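Local coordinates for protein ATP-dependent helicase FUN30 (Saccharomyces cerevisiae S288c, PDB 5GN1) that remodels nucleosomes using ATP hydrolysis, promoting DNA end resection and heterochromatin organization, and is represented here by the C-terminal part of its Snf2-family ATPase domain, at residues A[247-252]-A[269-274]; A[225-230]-A[254-259]. All blocks are in the same frame, centred on the assembly; numbering follows the deposited sequence.

Interaction 1. Residues A[247-252]-A[269-274]; sequences KFYEDK and NLVCAN
Cys272 of the loop 269-274 sets its thiol against two consecutive aromatic side chains, Phe248 and Tyr249, at the C-terminal end of helix 241-250. The contact lies in the second RecA-like lobe of the Snf2 ATPase, where this helix packs on the loop between strands 256-260 and 275-278. The two rings meet the sulfur differently. Over Tyr249 it stands almost exactly above the centre of one face, with Cys272 SG 3.6 Å from the ring centroid and 6° off the normal; toward Phe248 it comes in obliquely, Cys272 SG lying 3.3 Å from Phe248 CD2. Cys272 reaches both because its SG sits between its own backbone N and carbonyl carbon (chi1 54°), which points the thiol at the helix while CB rests on Tyr249 CD1 and CE1. The buried Phe248 ring has the Ala273 methyl at its edge and its CD2 near Leu270 CD2, the Phe248 and Leu270 side chains crossing at about a right angle. Beyond the segments, Phe248 meets Phe257 edge to face and takes a cation-pi contact from Lys204. Tyr249 spans the loop instead, and its hydroxyl is gripped by two backbone groups, one just before and one within the type I beta turn Leu270-Ala273, which is closed by Ala273 N to Leu270 O. It donates to Asn269 O, approaching from above the carbonyl plane, and accepts from Val271 N at 3.0 Å, a bent bond of 131°; the same N-H also makes a weak bond to Asn269 OD1. These bonds hold the phenol end in place against the backbone. At the margin a water donates to Cys272 O. The shortest polar link is Tyr249 OH to Asn269 O, 2.7 Å.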
loop_
_atom_site.group_PDB
_atom_site.type_symbol
_atom_site.label_atom_id
_atom_site.label_comp_id
_atom_site.label_asym_id
_atom_site.label_seq_id
_atom_site.Cartn_x
_atom_site.Cartn_y
_atom_site.Cartn_z
ATOM N N LYS A 247 -13.570 10.229 -18.523
ATOM C CA LYS A 247 -14.672 9.539 -17.884
ATOM C C LYS A 247 -14.975 10.098 -16.496
ATOM O O LYS A 247 -16.133 10.188 -16.088
ATOM C CB LYS A 247 -14.329 8.082 -17.802
ATOM C CG LYS A 247 -15.419 7.099 -18.094
ATOM C CD LYS A 247 -14.753 5.786 -18.436
ATOM C CE LYS A 247 -15.703 4.602 -18.410
ATOM N NZ LYS A 247 -14.935 3.343 -18.626
ATOM N N PHE A 248 -13.925 10.474 -15.778
ATOM C CA PHE A 248 -14.065 11.006 -14.428
ATOM C C PHE A 248 -14.852 12.312 -14.442
ATOM O O PHE A 248 -15.695 12.550 -13.577
ATOM C CB PHE A 248 -12.691 11.224 -13.792
ATOM C CG PHE A 248 -12.733 11.390 -12.300
ATOM C CD1 PHE A 248 -13.419 10.484 -11.508
ATOM C CD2 PHE A 248 -12.087 12.451 -11.689
ATOM C CE1 PHE A 248 -13.459 10.633 -10.135
ATOM C CE2 PHE A 248 -12.124 12.606 -10.316
ATOM C CZ PHE A 248 -12.811 11.695 -9.537
ATOM N N TYR A 249 -14.570 13.155 -15.430
ATOM C CA TYR A 249 -15.252 14.438 -15.560
ATOM C C TYR A 249 -16.696 14.272 -16.008
ATOM O O TYR A 249 -17.568 15.033 -15.583
ATOM C CB TYR A 249 -14.515 15.332 -16.561
ATOM C CG TYR A 249 -13.380 16.121 -15.970
ATOM C CD1 TYR A 249 -13.602 17.370 -15.405
ATOM C CD2 TYR A 249 -12.080 15.617 -15.976
ATOM C CE1 TYR A 249 -12.553 18.104 -14.864
ATOM C CE2 TYR A 249 -11.033 16.327 -15.432
ATOM C CZ TYR A 249 -11.265 17.575 -14.884
ATOM O OH TYR A 249 -10.199 18.290 -14.362
ATOM N N GLU A 250 -16.960 13.303 -16.888
ATOM C CA GLU A 250 -18.255 13.225 -17.568
ATOM C C GLU A 250 -19.300 12.501 -16.726
ATOM O O GLU A 250 -20.486 12.860 -16.764
ATOM C CB GLU A 250 -18.076 12.530 -18.928
ATOM C CG GLU A 250 -19.278 12.613 -19.882
ATOM C CD GLU A 250 -20.325 11.535 -19.617
ATOM O OE1 GLU A 250 -19.995 10.501 -18.992
ATOM O OE2 GLU A 250 -21.485 11.733 -20.022
ATOM N N ASP A 251 -18.882 11.508 -15.937
ATOM C CA ASP A 251 -19.796 10.618 -15.221
ATOM C C ASP A 251 -19.894 11.056 -13.758
ATOM O O ASP A 251 -18.997 10.788 -12.955
ATOM C CB ASP A 251 -19.312 9.178 -15.341
ATOM C CG ASP A 251 -20.408 8.157 -15.017
ATOM O OD1 ASP A 251 -21.311 8.464 -14.202
ATOM O OD2 ASP A 251 -20.353 7.046 -15.583
ATOM N N LYS A 252 -21.006 11.704 -13.403
ATOM C CA LYS A 252 -21.218 12.159 -12.032
ATOM C C LYS A 252 -21.347 11.002 -11.048
ATOM O O LYS A 252 -21.218 11.212 -9.834
ATOM C CB LYS A 252 -22.472 13.036 -11.955
ATOM C CG LYS A 252 -22.338 14.404 -12.607
ATOM C CD LYS A 252 -21.360 15.294 -11.855
ATOM C CE LYS A 252 -21.258 16.656 -12.525
ATOM N NZ LYS A 252 -19.953 17.299 -12.258
ATOM N N ASN A 269 -4.906 17.095 -14.747
ATOM C CA ASN A 269 -5.802 18.087 -14.159
ATOM C C ASN A 269 -7.090 17.392 -13.728
ATOM O O ASN A 269 -7.860 16.935 -14.575
ATOM C CB ASN A 269 -6.085 19.200 -15.170
ATOM C CG ASN A 269 -6.844 20.359 -14.563
ATOM O OD1 ASN A 269 -7.824 20.164 -13.852
ATOM N ND2 ASN A 269 -6.383 21.576 -14.828
ATOM N N LEU A 270 -7.341 17.339 -12.420
ATOM C CA LEU A 270 -8.489 16.615 -11.872
ATOM C C LEU A 270 -9.336 17.516 -10.982
ATOM O O LEU A 270 -9.764 17.115 -9.897
ATOM C CB LEU A 270 -8.029 15.363 -11.100
ATOM C CG LEU A 270 -7.316 14.331 -11.979
ATOM C CD1 LEU A 270 -6.628 13.226 -11.179
ATOM C CD2 LEU A 270 -8.305 13.756 -12.957
ATOM N N VAL A 271 -9.653 18.734 -11.451
ATOM C CA VAL A 271 -10.359 19.691 -10.596
ATOM C C VAL A 271 -11.821 19.324 -10.383
ATOM O O VAL A 271 -12.517 19.989 -9.611
ATOM C CB VAL A 271 -10.267 21.143 -11.114
ATOM C CG1 VAL A 271 -8.814 21.626 -11.098
ATOM C CG2 VAL A 271 -10.889 21.289 -12.489
ATOM N N CYS A 272 -12.310 18.270 -11.038
ATOM C CA CYS A 272 -13.678 17.860 -10.738
ATOM C C CYS A 272 -13.797 17.164 -9.385
ATOM O O CYS A 272 -14.919 16.879 -8.952
ATOM C CB CYS A 272 -14.231 16.961 -11.846
ATOM S SG CYS A 272 -13.205 15.540 -12.226
ATOM N N ALA A 273 -12.682 16.869 -8.719
ATOM C CA ALA A 273 -12.683 16.422 -7.332
ATOM C C ALA A 273 -12.182 17.557 -6.444
ATOM O O ALA A 273 -11.287 18.300 -6.845
ATOM C CB ALA A 273 -11.777 15.196 -7.155
ATOM N N ASN A 274 -12.752 17.701 -5.239
ATOM C CA ASN A 274 -12.220 18.665 -4.276
ATOM C C ASN A 274 -11.833 18.003 -2.958
ATOM O O ASN A 274 -11.706 18.691 -1.938
ATOM C CB ASN A 274 -13.190 19.835 -4.036
ATOM C CG ASN A 274 -14.473 19.423 -3.334
ATOM O OD1 ASN A 274 -15.140 18.471 -3.730
ATOM N ND2 ASN A 274 -14.843 20.170 -2.291
HETATM O O HOH W 1 -17.500 16.429 -10.185
#

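Interaction 2. Residues A[225-230]-A[254-259]; sequences LDYKFL and IPIFIL
Leu230 and Phe257 pair across two parallel strands, as do Phe229 and Ile256, in strands 229-232 and 256-260, which helix 241-250 connects in a beta-alpha-beta crossover of the RecA-like lobe. Two backbone hydrogen bonds flank Phe257: Leu230 N donates to Ile256 O at 3.0 Å, and Ile258 N donates to Leu230 O at 2.8 Å and a nearly straight 172°. CA-H...O contacts supplement them, Phe229 CA approaching Ile256 O. Apolar contacts occupy both faces. On one, Phe229 CB rests on Ile256 CB, and with Phe229 CG between its backbone N and carbonyl carbon (chi1 68°) the ring reaches Ile258 CD1; Leu222 of helix 212-224 touches all three side chains. On the other, Leu230 CB sits over one face of the Phe257 ring, offset toward the rim, 4.1 Å from the centroid, a CH-pi contact, while Leu230 CG meets Ile254 CG2. An alanine in place of Phe257 would probably leave Leu230 CB without its aromatic platform and take away the ring that Phe248 meets edge to face. At the strand entry, Tyr227 CB packs on Ile256 CD1, and Lys228 extends to a salt bridge with Asp253. The chemistry implies that backbone bonds set the register, while hydrophobic side chains join each sheet face to its covering helices.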
loop_
_atom_site.group_PDB
_atom_site.type_symbol
_atom_site.label_atom_id
_atom_site.label_comp_id
_atom_site.label_asym_id
_atom_site.label_seq_id
_atom_site.Cartn_x
_atom_site.Cartn_y
_atom_site.Cartn_z
ATOM N N LEU A 225 -17.707 -1.764 -1.171
ATOM C CA LEU A 225 -18.416 -0.599 -0.649
ATOM C C LEU A 225 -19.378 -0.002 -1.669
ATOM O O LEU A 225 -20.038 1.000 -1.367
ATOM C CB LEU A 225 -17.415 0.473 -0.185
ATOM C CG LEU A 225 -16.552 0.185 1.060
ATOM C CD1 LEU A 225 -15.472 1.256 1.244
ATOM C CD2 LEU A 225 -17.406 0.065 2.345
ATOM N N ASP A 226 -19.437 -0.587 -2.865
ATOM C CA ASP A 226 -20.356 -0.189 -3.926
ATOM C C ASP A 226 -20.071 1.225 -4.438
ATOM O O ASP A 226 -20.987 1.939 -4.856
ATOM C CB ASP A 226 -21.816 -0.316 -3.463
ATOM C CG ASP A 226 -22.791 -0.391 -4.624
ATOM O OD1 ASP A 226 -22.399 -0.906 -5.698
ATOM O OD2 ASP A 226 -23.945 0.074 -4.461
ATOM N N TYR A 227 -18.805 1.639 -4.427
ATOM C CA TYR A 227 -18.386 2.905 -5.024
ATOM C C TYR A 227 -17.695 2.625 -6.353
ATOM O O TYR A 227 -16.680 1.921 -6.385
ATOM C CB TYR A 227 -17.423 3.664 -4.110
ATOM C CG TYR A 227 -17.954 4.104 -2.760
ATOM C CD1 TYR A 227 -19.197 4.702 -2.622
ATOM C CD2 TYR A 227 -17.177 3.948 -1.620
ATOM C CE1 TYR A 227 -19.660 5.117 -1.362
ATOM C CE2 TYR A 227 -17.618 4.362 -0.382
ATOM C CZ TYR A 227 -18.861 4.939 -0.252
ATOM O OH TYR A 227 -19.270 5.326 1.014
ATOM N N LYS A 228 -18.211 3.202 -7.435
ATOM C CA LYS A 228 -17.492 3.156 -8.706
ATOM C C LYS A 228 -16.189 3.945 -8.620
ATOM O O LYS A 228 -16.089 4.951 -7.912
ATOM C CB LYS A 228 -18.348 3.716 -9.853
ATOM C CG LYS A 228 -19.645 2.958 -10.138
ATOM C CD LYS A 228 -20.481 3.696 -11.211
ATOM C CE LYS A 228 -21.926 3.194 -11.281
ATOM N NZ LYS A 228 -22.787 4.031 -12.209
ATOM N N PHE A 229 -15.182 3.490 -9.365
ATOM C CA PHE A 229 -13.879 4.131 -9.316
ATOM C C PHE A 229 -13.186 3.967 -10.662
ATOM O O PHE A 229 -13.554 3.115 -11.474
ATOM C CB PHE A 229 -13.007 3.540 -8.189
ATOM C CG PHE A 229 -12.598 2.109 -8.438
ATOM C CD1 PHE A 229 -13.427 1.062 -8.052
ATOM C CD2 PHE A 229 -11.404 1.820 -9.087
ATOM C CE1 PHE A 229 -13.079 -0.248 -8.314
ATOM C CE2 PHE A 229 -11.035 0.507 -9.347
ATOM C CZ PHE A 229 -11.877 -0.528 -8.970
ATOM N N LEU A 230 -12.180 4.806 -10.894
ATOM C CA LEU A 230 -11.220 4.653 -11.977
ATOM C C LEU A 230 -9.825 4.636 -11.381
ATOM O O LEU A 230 -9.618 5.036 -10.225
ATOM C CB LEU A 230 -11.329 5.787 -13.006
ATOM C CG LEU A 230 -12.688 5.927 -13.695
ATOM C CD1 LEU A 230 -12.890 7.367 -14.184
ATOM C CD2 LEU A 230 -12.817 4.930 -14.853
ATOM N N ILE A 254 -19.347 8.398 -10.783
ATOM C CA ILE A 254 -18.063 7.782 -10.447
ATOM C C ILE A 254 -17.382 8.675 -9.420
ATOM O O ILE A 254 -16.754 9.676 -9.792
ATOM C CB ILE A 254 -17.158 7.593 -11.672
ATOM C CG1 ILE A 254 -17.873 6.814 -12.774
ATOM C CG2 ILE A 254 -15.882 6.830 -11.281
ATOM C CD1 ILE A 254 -16.946 6.444 -13.950
ATOM N N PRO A 255 -17.469 8.360 -8.127
ATOM C CA PRO A 255 -16.994 9.320 -7.124
ATOM C C PRO A 255 -15.492 9.296 -6.897
ATOM O O PRO A 255 -14.966 10.262 -6.326
ATOM C CB PRO A 255 -17.758 8.905 -5.859
ATOM C CG PRO A 255 -17.975 7.406 -6.051
ATOM C CD PRO A 255 -18.246 7.260 -7.528
ATOM N N ILE A 256 -14.785 8.248 -7.329
ATOM C CA ILE A 256 -13.434 7.960 -6.841
ATOM C C ILE A 256 -12.479 7.747 -8.004
ATOM O O ILE A 256 -12.783 6.994 -8.938
ATOM C CB ILE A 256 -13.401 6.723 -5.930
ATOM C CG1 ILE A 256 -14.284 6.938 -4.711
ATOM C CG2 ILE A 256 -11.957 6.419 -5.485
ATOM C CD1 ILE A 256 -14.308 5.739 -3.797
ATOM N N PHE A 257 -11.309 8.378 -7.916
ATOM C CA PHE A 257 -10.160 8.124 -8.781
ATOM C C PHE A 257 -9.014 7.683 -7.876
ATOM O O PHE A 257 -8.628 8.426 -6.970
ATOM C CB PHE A 257 -9.771 9.389 -9.550
ATOM C CG PHE A 257 -9.266 9.138 -10.946
ATOM C CD1 PHE A 257 -8.452 8.062 -11.223
ATOM C CD2 PHE A 257 -9.626 9.982 -11.989
ATOM C CE1 PHE A 257 -7.988 7.842 -12.527
ATOM C CE2 PHE A 257 -9.164 9.763 -13.280
ATOM C CZ PHE A 257 -8.348 8.688 -13.543
ATOM N N ILE A 258 -8.483 6.476 -8.096
ATOM C CA ILE A 258 -7.337 6.004 -7.326
ATOM C C ILE A 258 -6.095 6.094 -8.206
ATOM O O ILE A 258 -6.132 5.745 -9.395
ATOM C CB ILE A 258 -7.553 4.581 -6.763
ATOM C CG1 ILE A 258 -7.521 3.514 -7.863
ATOM C CG2 ILE A 258 -8.852 4.499 -5.942
ATOM C CD1 ILE A 258 -7.678 2.097 -7.305
ATOM N N LEU A 259 -5.002 6.615 -7.635
ATOM C CA LEU A 259 -3.797 6.938 -8.394
ATOM C C LEU A 259 -2.560 6.614 -7.579
ATOM O O LEU A 259 -2.596 6.605 -6.344
ATOM C CB LEU A 259 -3.698 8.432 -8.770
ATOM C CG LEU A 259 -4.857 9.104 -9.506
ATOM C CD1 LEU A 259 -5.678 9.905 -8.529
ATOM C CD2 LEU A 259 -4.307 10.014 -10.618
#

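Overall arrangement
Both interactions involve one beta-alpha-beta unit and touch directly: Phe248 CG of interaction 1 lies 3.4 Å from Phe257 CD2 of interaction 2, and Phe248 also packs against Leu230. Helix 241-250 connects the two strands of interaction 2 and, through interaction 1, reaches the loop after strand 256-260. Their centres are about 11 Å apart, interaction 2 being the nearer to the chain centre. Each is partly buried. Interaction 2 pairs an outermost strand with its inner neighbour by backbone bonds and apolar packing, aliphatic and aromatic, whereas interaction 1 uses helix side chains that meet both side chains and backbone of the loop, with Phe248 on the buried side and Tyr249, under the cysteine sulfur, on the less buried side.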